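Local coordinates for putative cell invasion protein with MAC/Perforin domain (Bacteroides thetaiotaomicron VPI-5482, PDB 3KK7) that is a membrane-attack complex/perforin (MACPF) family protein that may act in cell invasion, at residues S347-Y359 against M529-L541. Residues are numbered along the deposited sequence; the frame is centred on the assembly and turned at random.
Sequences SDFILEENFKQRY and MTTLYQRYKIYGL
With chi1 at 50°, Asn354 tucks CG between its own backbone N and carbonyl carbon, which carries the amide across to the backbone of Gly540 in the final strand. Both ends of the amide are used: Gly540 N donates to Asn354 OD1 at 3.0 Å, in the carbonyl plane on a lone pair, and Asn354 ND2 returns a bond to Gly540 O at 2.7 Å, with the acceptor almost exactly in the amide plane. The two bonds, both in the plane of the amide, fix its rotation about chi2. One residue back, in the first turn of helix 353-363, Glu353 N reaches Ile538 O (2.8 Å), and CA of the N-cap residue Glu352 makes a CA-H...O contact to that same oxygen. Ile538 N donates to a water that in turn donates to Glu353 OE1, so the strand edge is bridged there as well. Beside the amide, Phe355 brings CZ to 3.6 Å from Gly540 CA.

Leu351 closes the apolar end: its CD1 meets the selenomethionine methyl, Met529 CE, at 3.5 Å, while its CD2 sits 3.8 Å from Tyr533 CD2 and its CB rests on Ile538 CD1.

Strand 537-540 pairs on its other edge with 499-504, and Asp406 takes a further bond from Asn354 ND2. The contact thus ties the MACPF region to the C-terminal D3 region by one backbone hydrogen bond and two between the Asn354 amide and the Gly540 backbone. With partners at both its O and its N, the buried amide has its orientation set by the strand and Asp406, while Leu351 with Met529, Tyr533 and Ile538 supplies the apolar contact.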
ATOM      1  N   SER A 347       4.775  -2.730  -1.775  1.00 24.29           N
ATOM      2  CA  SER A 347       6.040  -2.509  -2.500  1.00 24.47           C
ATOM      3  C   SER A 347       7.076  -3.599  -2.262  1.00 24.93           C
ATOM      4  O   SER A 347       7.934  -3.833  -3.115  1.00 25.81           O
ATOM      5  CB  SER A 347       6.634  -1.138  -2.203  1.00 24.05           C
ATOM      6  OG  SER A 347       6.830  -0.960  -0.835  1.00 22.68           O
ATOM      7  N   ASP A 348       7.001  -4.279  -1.125  1.00 25.41           N
ATOM      8  CA  ASP A 348       7.876  -5.435  -0.889  1.00 25.93           C
ATOM      9  C   ASP A 348       7.566  -6.641  -1.750  1.00 25.68           C
ATOM     10  O   ASP A 348       8.393  -7.523  -1.836  1.00 26.28           O
ATOM     11  CB  ASP A 348       7.878  -5.841   0.588  1.00 26.35           C
ATOM     12  CG  ASP A 348       8.832  -4.993   1.412  1.00 28.90           C
ATOM     13  OD1 ASP A 348       9.724  -4.346   0.811  1.00 31.40           O
ATOM     14  OD2 ASP A 348       8.700  -4.973   2.662  1.00 32.94           O
ATOM     15  N   PHE A 349       6.402  -6.675  -2.399  1.00 25.66           N
ATOM     16  CA  PHE A 349       5.988  -7.825  -3.211  1.00 25.36           C
ATOM     17  C   PHE A 349       6.070  -7.650  -4.721  1.00 24.86           C
ATOM     18  O   PHE A 349       5.552  -8.476  -5.457  1.00 24.13           O
ATOM     19  CB  PHE A 349       4.580  -8.253  -2.782  1.00 25.58           C
ATOM     20  CG  PHE A 349       4.571  -8.810  -1.409  1.00 26.39           C
ATOM     21  CD1 PHE A 349       4.619  -7.975  -0.324  1.00 24.86           C
ATOM     22  CD2 PHE A 349       4.628 -10.171  -1.206  1.00 26.53           C
ATOM     23  CE1 PHE A 349       4.683  -8.485   0.929  1.00 26.47           C
ATOM     24  CE2 PHE A 349       4.706 -10.687   0.065  1.00 26.63           C
ATOM     25  CZ  PHE A 349       4.731  -9.854   1.130  1.00 26.34           C
ATOM     26  N   ILE A 350       6.743  -6.593  -5.173  1.00 25.11           N
ATOM     27  CA  ILE A 350       6.890  -6.297  -6.600  1.00 24.81           C
ATOM     28  C   ILE A 350       8.326  -5.943  -6.903  1.00 24.75           C
ATOM     29  O   ILE A 350       9.052  -5.479  -6.027  1.00 25.11           O
ATOM     30  CB  ILE A 350       5.914  -5.184  -7.069  1.00 25.08           C
ATOM     31  CG1 ILE A 350       6.069  -3.909  -6.255  1.00 25.24           C
ATOM     32  CG2 ILE A 350       4.472  -5.635  -6.942  1.00 24.70           C
ATOM     33  CD1 ILE A 350       5.100  -2.852  -6.668  1.00 22.08           C
ATOM     34  N   LEU A 351       8.740  -6.199  -8.138  1.00 24.90           N
ATOM     35  CA  LEU A 351      10.128  -5.997  -8.546  1.00 24.91           C
ATOM     36  C   LEU A 351      10.409  -4.616  -9.126  1.00 25.46           C
ATOM     37  O   LEU A 351      11.559  -4.153  -9.100  1.00 26.13           O
ATOM     38  CB  LEU A 351      10.503  -7.020  -9.615  1.00 24.69           C
ATOM     39  CG  LEU A 351      10.449  -8.471  -9.239  1.00 23.91           C
ATOM     40  CD1 LEU A 351      10.724  -9.270 -10.475  1.00 23.68           C
ATOM     41  CD2 LEU A 351      11.487  -8.725  -8.167  1.00 24.53           C
ATOM     42  N   GLU A 352       9.369  -3.981  -9.658  1.00 25.40           N
ATOM     43  CA  GLU A 352       9.491  -2.768 -10.445  1.00 25.69           C
ATOM     44  C   GLU A 352       9.795  -1.549  -9.571  1.00 25.76           C
ATOM     45  O   GLU A 352       8.946  -1.085  -8.799  1.00 25.45           O
ATOM     46  CB  GLU A 352       8.184  -2.522 -11.240  1.00 25.83           C
ATOM     47  CG  GLU A 352       7.804  -3.630 -12.250  1.00 26.82           C
ATOM     48  CD  GLU A 352       7.098  -4.864 -11.652  1.00 28.16           C
ATOM     49  OE1 GLU A 352       6.809  -4.929 -10.431  1.00 28.29           O
ATOM     50  OE2 GLU A 352       6.834  -5.798 -12.431  1.00 29.73           O
ATOM     51  N   GLU A 353      10.993  -1.007  -9.742  1.00 25.89           N
ATOM     52  CA  GLU A 353      11.435   0.221  -9.044  1.00 25.89           C
ATOM     53  C   GLU A 353      10.394   1.340  -9.016  1.00 24.91           C
ATOM     54  O   GLU A 353      10.125   1.931  -7.975  1.00 24.38           O
ATOM     55  CB  GLU A 353      12.691   0.766  -9.743  1.00 26.75           C
ATOM     56  CG  GLU A 353      13.814   1.197  -8.801  1.00 30.66           C
ATOM     57  CD  GLU A 353      14.231   0.079  -7.854  1.00 35.09           C
ATOM     58  OE1 GLU A 353      14.653  -1.018  -8.332  1.00 34.01           O
ATOM     59  OE2 GLU A 353      14.094   0.318  -6.626  1.00 39.45           O
ATOM     60  N   ASN A 354       9.832   1.650 -10.182  1.00 24.46           N
ATOM     61  CA  ASN A 354       8.878   2.750 -10.305  1.00 23.78           C
ATOM     62  C   ASN A 354       7.547   2.474  -9.638  1.00 23.51           C
ATOM     63  O   ASN A 354       6.931   3.404  -9.110  1.00 22.35           O
ATOM     64  CB  ASN A 354       8.652   3.190 -11.760  1.00 23.93           C
ATOM     65  CG  ASN A 354       8.346   2.027 -12.696  1.00 23.25           C
ATOM     66  OD1 ASN A 354       8.874   0.917 -12.532  1.00 21.61           O
ATOM     67  ND2 ASN A 354       7.538   2.293 -13.709  1.00 18.39           N
ATOM     68  N   PHE A 355       7.106   1.214  -9.633  1.00 23.46           N
ATOM     69  CA  PHE A 355       5.857   0.887  -8.940  1.00 23.19           C
ATOM     70  C   PHE A 355       6.073   0.924  -7.436  1.00 23.71           C
ATOM     71  O   PHE A 355       5.218   1.379  -6.674  1.00 24.00           O
ATOM     72  CB  PHE A 355       5.302  -0.463  -9.346  1.00 22.93           C
ATOM     73  CG  PHE A 355       4.993  -0.595 -10.822  1.00 22.02           C
ATOM     74  CD1 PHE A 355       4.989   0.508 -11.673  1.00 19.45           C
ATOM     75  CD2 PHE A 355       4.653  -1.842 -11.341  1.00 20.25           C
ATOM     76  CE1 PHE A 355       4.682   0.361 -13.001  1.00 19.57           C
ATOM     77  CE2 PHE A 355       4.345  -1.998 -12.686  1.00 20.27           C
ATOM     78  CZ  PHE A 355       4.359  -0.910 -13.518  1.00 20.00           C
ATOM     79  N   LYS A 356       7.233   0.454  -7.016  1.00 24.21           N
ATOM     80  CA  LYS A 356       7.589   0.462  -5.618  1.00 24.48           C
ATOM     81  C   LYS A 356       7.514   1.881  -5.091  1.00 23.89           C
ATOM     82  O   LYS A 356       6.799   2.162  -4.140  1.00 23.07           O
ATOM     83  CB  LYS A 356       8.996  -0.133  -5.431  1.00 25.19           C
ATOM     84  CG  LYS A 356       9.043  -1.679  -5.557  1.00 26.46           C
ATOM     85  CD  LYS A 356      10.462  -2.199  -5.691  1.00 29.39           C
ATOM     86  CE  LYS A 356      11.178  -2.355  -4.372  1.00 30.80           C
ATOM     87  NZ  LYS A 356      10.737  -3.616  -3.702  1.00 34.21           N
ATOM     88  N   GLN A 357       8.234   2.771  -5.754  1.00 23.86           N
ATOM     89  CA  GLN A 357       8.279   4.171  -5.375  1.00 24.15           C
ATOM     90  C   GLN A 357       6.896   4.833  -5.412  1.00 23.63           C
ATOM     91  O   GLN A 357       6.520   5.559  -4.494  1.00 24.27           O
ATOM     92  CB  GLN A 357       9.257   4.896  -6.301  1.00 24.95           C
ATOM     93  CG  GLN A 357       9.638   6.339  -5.906  1.00 27.94           C
ATOM     94  CD  GLN A 357      10.138   6.423  -4.486  1.00 33.20           C
ATOM     95  OE1 GLN A 357      10.740   5.466  -3.975  1.00 36.78           O
ATOM     96  NE2 GLN A 357       9.883   7.561  -3.821  1.00 35.56           N
ATOM     97  N   ARG A 358       6.117   4.554  -6.451  1.00 23.02           N
ATOM     98  CA  ARG A 358       4.782   5.135  -6.581  1.00 22.35           C
ATOM     99  C   ARG A 358       3.818   4.693  -5.478  1.00 22.39           C
ATOM    100  O   ARG A 358       3.038   5.510  -5.004  1.00 21.70           O
ATOM    101  CB  ARG A 358       4.190   4.850  -7.965  1.00 22.08           C
ATOM    102  CG  ARG A 358       2.884   5.567  -8.205  1.00 21.34           C
ATOM    103  CD  ARG A 358       2.508   5.702  -9.660  1.00 20.95           C
ATOM    104  NE  ARG A 358       3.410   6.629 -10.339  1.00 21.13           N
ATOM    105  CZ  ARG A 358       3.345   7.957 -10.274  1.00 20.18           C
ATOM    106  NH1 ARG A 358       2.397   8.549  -9.586  1.00 20.86           N
ATOM    107  NH2 ARG A 358       4.240   8.704 -10.923  1.00 20.02           N
ATOM    108  N   TYR A 359       3.864   3.402  -5.120  1.00 22.32           N
ATOM    109  CA  TYR A 359       3.148   2.872  -3.990  1.00 22.61           C
ATOM    110  C   TYR A 359       3.511   3.682  -2.750  1.00 23.22           C
ATOM    111  O   TYR A 359       2.637   4.210  -2.048  1.00 23.71           O
ATOM    112  CB  TYR A 359       3.468   1.373  -3.733  1.00 22.74           C
ATOM    113  CG  TYR A 359       3.052   0.941  -2.326  1.00 22.88           C
ATOM    114  CD1 TYR A 359       1.732   0.628  -2.034  1.00 23.67           C
ATOM    115  CD2 TYR A 359       3.959   0.921  -1.282  1.00 21.53           C
ATOM    116  CE1 TYR A 359       1.334   0.283  -0.734  1.00 22.83           C
ATOM    117  CE2 TYR A 359       3.576   0.569  -0.005  1.00 20.84           C
ATOM    118  CZ  TYR A 359       2.255   0.262   0.270  1.00 23.39           C
ATOM    119  OH  TYR A 359       1.872  -0.087   1.573  1.00 26.10           O
HETATM  120  N   MSE A 529      15.193 -15.233 -13.221  1.00 27.94           N
HETATM  121  CA  MSE A 529      14.600 -14.126 -12.513  1.00 27.23           C
HETATM  122  C   MSE A 529      15.563 -13.571 -11.479  1.00 27.64           C
HETATM  123  O   MSE A 529      15.657 -12.353 -11.305  1.00 28.27           O
HETATM  124  CB  MSE A 529      13.279 -14.527 -11.851  1.00 26.41           C
HETATM  125  CG  MSE A 529      12.128 -14.728 -12.827  1.00 24.30           C
HETATM  126 SE   MSE A 529      11.787 -13.226 -14.032  0.75 20.43          SE
HETATM  127  CE  MSE A 529      11.042 -11.945 -12.773  1.00 19.61           C
ATOM    128  N   THR A 530      16.307 -14.451 -10.816  1.00 27.93           N
ATOM    129  CA  THR A 530      17.139 -14.013  -9.702  1.00 27.73           C
ATOM    130  C   THR A 530      18.244 -13.132 -10.264  1.00 27.89           C
ATOM    131  O   THR A 530      18.544 -12.101  -9.683  1.00 27.67           O
ATOM    132  CB  THR A 530      17.683 -15.192  -8.820  1.00 27.83           C
ATOM    133  OG1 THR A 530      18.692 -15.902  -9.528  1.00 28.57           O
ATOM    134  CG2 THR A 530      16.597 -16.196  -8.429  1.00 26.33           C
ATOM    135  N   THR A 531      18.798 -13.503 -11.423  1.00 28.26           N
ATOM    136  CA  THR A 531      19.798 -12.671 -12.113  1.00 28.18           C
ATOM    137  C   THR A 531      19.195 -11.317 -12.463  1.00 28.63           C
ATOM    138  O   THR A 531      19.802 -10.265 -12.238  1.00 29.13           O
ATOM    139  CB  THR A 531      20.347 -13.361 -13.396  1.00 28.51           C
ATOM    140  OG1 THR A 531      21.207 -14.440 -13.014  1.00 27.69           O
ATOM    141  CG2 THR A 531      21.123 -12.376 -14.308  1.00 26.69           C
ATOM    142  N   LEU A 532      17.981 -11.327 -12.980  1.00 28.87           N
ATOM    143  CA  LEU A 532      17.344 -10.080 -13.359  1.00 29.09           C
ATOM    144  C   LEU A 532      17.236  -9.126 -12.173  1.00 29.33           C
ATOM    145  O   LEU A 532      17.749  -8.012 -12.207  1.00 30.11           O
ATOM    146  CB  LEU A 532      15.965 -10.351 -13.952  1.00 29.30           C
ATOM    147  CG  LEU A 532      15.419  -9.253 -14.861  1.00 29.91           C
ATOM    148  CD1 LEU A 532      16.404  -9.027 -16.045  1.00 27.75           C
ATOM    149  CD2 LEU A 532      13.994  -9.631 -15.337  1.00 29.30           C
ATOM    150  N   TYR A 533      16.607  -9.560 -11.093  1.00 29.32           N
ATOM    151  CA  TYR A 533      16.400  -8.637  -9.987  1.00 29.19           C
ATOM    152  C   TYR A 533      17.635  -8.409  -9.125  1.00 29.34           C
ATOM    153  O   TYR A 533      17.675  -7.461  -8.344  1.00 29.80           O
ATOM    154  CB  TYR A 533      15.176  -9.023  -9.131  1.00 28.77           C
ATOM    155  CG  TYR A 533      15.155 -10.400  -8.481  1.00 28.02           C
ATOM    156  CD1 TYR A 533      16.071 -10.750  -7.486  1.00 27.58           C
ATOM    157  CD2 TYR A 533      14.153 -11.321  -8.786  1.00 28.16           C
ATOM    158  CE1 TYR A 533      16.018 -11.989  -6.838  1.00 27.56           C
ATOM    159  CE2 TYR A 533      14.105 -12.575  -8.154  1.00 28.05           C
ATOM    160  CZ  TYR A 533      15.044 -12.900  -7.182  1.00 27.72           C
ATOM    161  OH  TYR A 533      15.016 -14.131  -6.567  1.00 26.11           O
ATOM    162  N   GLN A 534      18.633  -9.270  -9.217  1.00 29.65           N
ATOM    163  CA  GLN A 534      19.849  -9.032  -8.431  1.00 30.13           C
ATOM    164  C   GLN A 534      20.793  -8.066  -9.131  1.00 31.16           C
ATOM    165  O   GLN A 534      21.563  -7.369  -8.461  1.00 31.22           O
ATOM    166  CB  GLN A 534      20.586 -10.328  -8.092  1.00 29.29           C
ATOM    167  CG  GLN A 534      19.844 -11.147  -7.088  1.00 27.93           C
ATOM    168  CD  GLN A 534      20.611 -12.315  -6.588  1.00 27.67           C
ATOM    169  OE1 GLN A 534      21.633 -12.729  -7.155  1.00 28.27           O
ATOM    170  NE2 GLN A 534      20.135 -12.865  -5.498  1.00 29.42           N
ATOM    171  N   ARG A 535      20.734  -8.032 -10.466  1.00 32.06           N
ATOM    172  CA  ARG A 535      21.713  -7.300 -11.251  1.00 32.88           C
ATOM    173  C   ARG A 535      21.120  -6.225 -12.135  1.00 32.70           C
ATOM    174  O   ARG A 535      21.870  -5.442 -12.694  1.00 33.23           O
ATOM    175  CB  ARG A 535      22.551  -8.281 -12.089  1.00 33.43           C
ATOM    176  CG  ARG A 535      23.446  -9.264 -11.244  1.00 35.89           C
ATOM    177  CD  ARG A 535      24.298 -10.226 -12.123  1.00 38.91           C
ATOM    178  NE  ARG A 535      24.902  -9.498 -13.248  1.00 42.36           N
ATOM    179  CZ  ARG A 535      25.367 -10.043 -14.378  1.00 44.53           C
ATOM    180  NH1 ARG A 535      25.367 -11.365 -14.559  1.00 46.11           N
ATOM    181  NH2 ARG A 535      25.854  -9.247 -15.332  1.00 44.27           N
ATOM    182  N   TYR A 536      19.795  -6.160 -12.261  1.00 32.50           N
ATOM    183  CA  TYR A 536      19.170  -5.125 -13.092  1.00 32.24           C
ATOM    184  C   TYR A 536      18.258  -4.194 -12.281  1.00 31.89           C
ATOM    185  O   TYR A 536      17.837  -4.525 -11.173  1.00 32.26           O
ATOM    186  CB  TYR A 536      18.400  -5.757 -14.264  1.00 32.03           C
ATOM    187  CG  TYR A 536      19.291  -6.443 -15.277  1.00 32.36           C
ATOM    188  CD1 TYR A 536      19.845  -7.684 -15.009  1.00 33.34           C
ATOM    189  CD2 TYR A 536      19.575  -5.856 -16.503  1.00 33.59           C
ATOM    190  CE1 TYR A 536      20.670  -8.326 -15.928  1.00 34.46           C
ATOM    191  CE2 TYR A 536      20.403  -6.496 -17.452  1.00 35.03           C
ATOM    192  CZ  TYR A 536      20.958  -7.734 -17.154  1.00 34.92           C
ATOM    193  OH  TYR A 536      21.784  -8.385 -18.053  1.00 33.85           O
ATOM    194  N   LYS A 537      18.030  -3.003 -12.824  1.00 31.14           N
ATOM    195  CA  LYS A 537      16.977  -2.115 -12.378  1.00 30.58           C
ATOM    196  C   LYS A 537      15.799  -2.399 -13.303  1.00 29.55           C
ATOM    197  O   LYS A 537      15.943  -2.411 -14.515  1.00 29.50           O
ATOM    198  CB  LYS A 537      17.400  -0.653 -12.509  1.00 31.01           C
ATOM    199  CG  LYS A 537      18.513  -0.183 -11.531  1.00 32.63           C
ATOM    200  CD  LYS A 537      18.016  -0.073 -10.077  1.00 33.87           C
ATOM    201  CE  LYS A 537      19.156   0.319  -9.136  1.00 34.30           C
ATOM    202  NZ  LYS A 537      18.661   0.692  -7.773  1.00 33.97           N
ATOM    203  N   ILE A 538      14.645  -2.669 -12.726  1.00 28.77           N
ATOM    204  CA  ILE A 538      13.471  -3.021 -13.493  1.00 28.55           C
ATOM    205  C   ILE A 538      12.402  -1.915 -13.392  1.00 28.13           C
ATOM    206  O   ILE A 538      12.008  -1.506 -12.292  1.00 28.86           O
ATOM    207  CB  ILE A 538      12.864  -4.359 -13.009  1.00 28.70           C
ATOM    208  CG1 ILE A 538      13.905  -5.490 -13.039  1.00 27.17           C
ATOM    209  CG2 ILE A 538      11.682  -4.733 -13.885  1.00 28.32           C
ATOM    210  CD1 ILE A 538      13.452  -6.668 -12.284  1.00 25.03           C
ATOM    211  N   TYR A 539      11.949  -1.447 -14.548  1.00 27.17           N
ATOM    212  CA  TYR A 539      10.913  -0.441 -14.631  1.00 26.60           C
ATOM    213  C   TYR A 539       9.748  -0.997 -15.425  1.00 26.48           C
ATOM    214  O   TYR A 539       9.935  -1.507 -16.541  1.00 25.61           O
ATOM    215  CB  TYR A 539      11.452   0.806 -15.304  1.00 26.19           C
ATOM    216  CG  TYR A 539      12.643   1.350 -14.585  1.00 25.70           C
ATOM    217  CD1 TYR A 539      12.493   2.209 -13.520  1.00 25.90           C
ATOM    218  CD2 TYR A 539      13.925   0.986 -14.951  1.00 24.63           C
ATOM    219  CE1 TYR A 539      13.592   2.698 -12.846  1.00 24.86           C
ATOM    220  CE2 TYR A 539      15.011   1.471 -14.291  1.00 23.43           C
ATOM    221  CZ  TYR A 539      14.839   2.319 -13.240  1.00 23.54           C
ATOM    222  OH  TYR A 539      15.928   2.807 -12.584  1.00 24.74           O
ATOM    223  N   GLY A 540       8.559  -0.928 -14.819  1.00 26.32           N
ATOM    224  CA  GLY A 540       7.315  -1.344 -15.446  1.00 25.96           C
ATOM    225  C   GLY A 540       6.770  -0.207 -16.317  1.00 26.50           C
ATOM    226  O   GLY A 540       6.640   0.926 -15.865  1.00 25.89           O
ATOM    227  N   LEU A 541       6.477  -0.523 -17.577  1.00 26.68           N
ATOM    228  CA  LEU A 541       5.848   0.394 -18.492  1.00 26.83           C
ATOM    229  C   LEU A 541       4.317   0.292 -18.303  1.00 27.50           C
ATOM    230  O   LEU A 541       3.808  -0.685 -17.707  1.00 27.08           O
ATOM    231  CB  LEU A 541       6.267   0.053 -19.924  1.00 26.53           C
ATOM    232  CG  LEU A 541       7.775   0.068 -20.205  1.00 26.73           C
ATOM    233  CD1 LEU A 541       8.029  -0.105 -21.684  1.00 24.52           C
ATOM    234  CD2 LEU A 541       8.458   1.352 -19.708  1.00 26.41           C
ATOM    235  OXT LEU A 541       3.554   1.183 -18.730  1.00 27.44           O
TER
HETATM  236  O   HOH W   1      14.482  -2.972 -10.160  1.00 34.36           O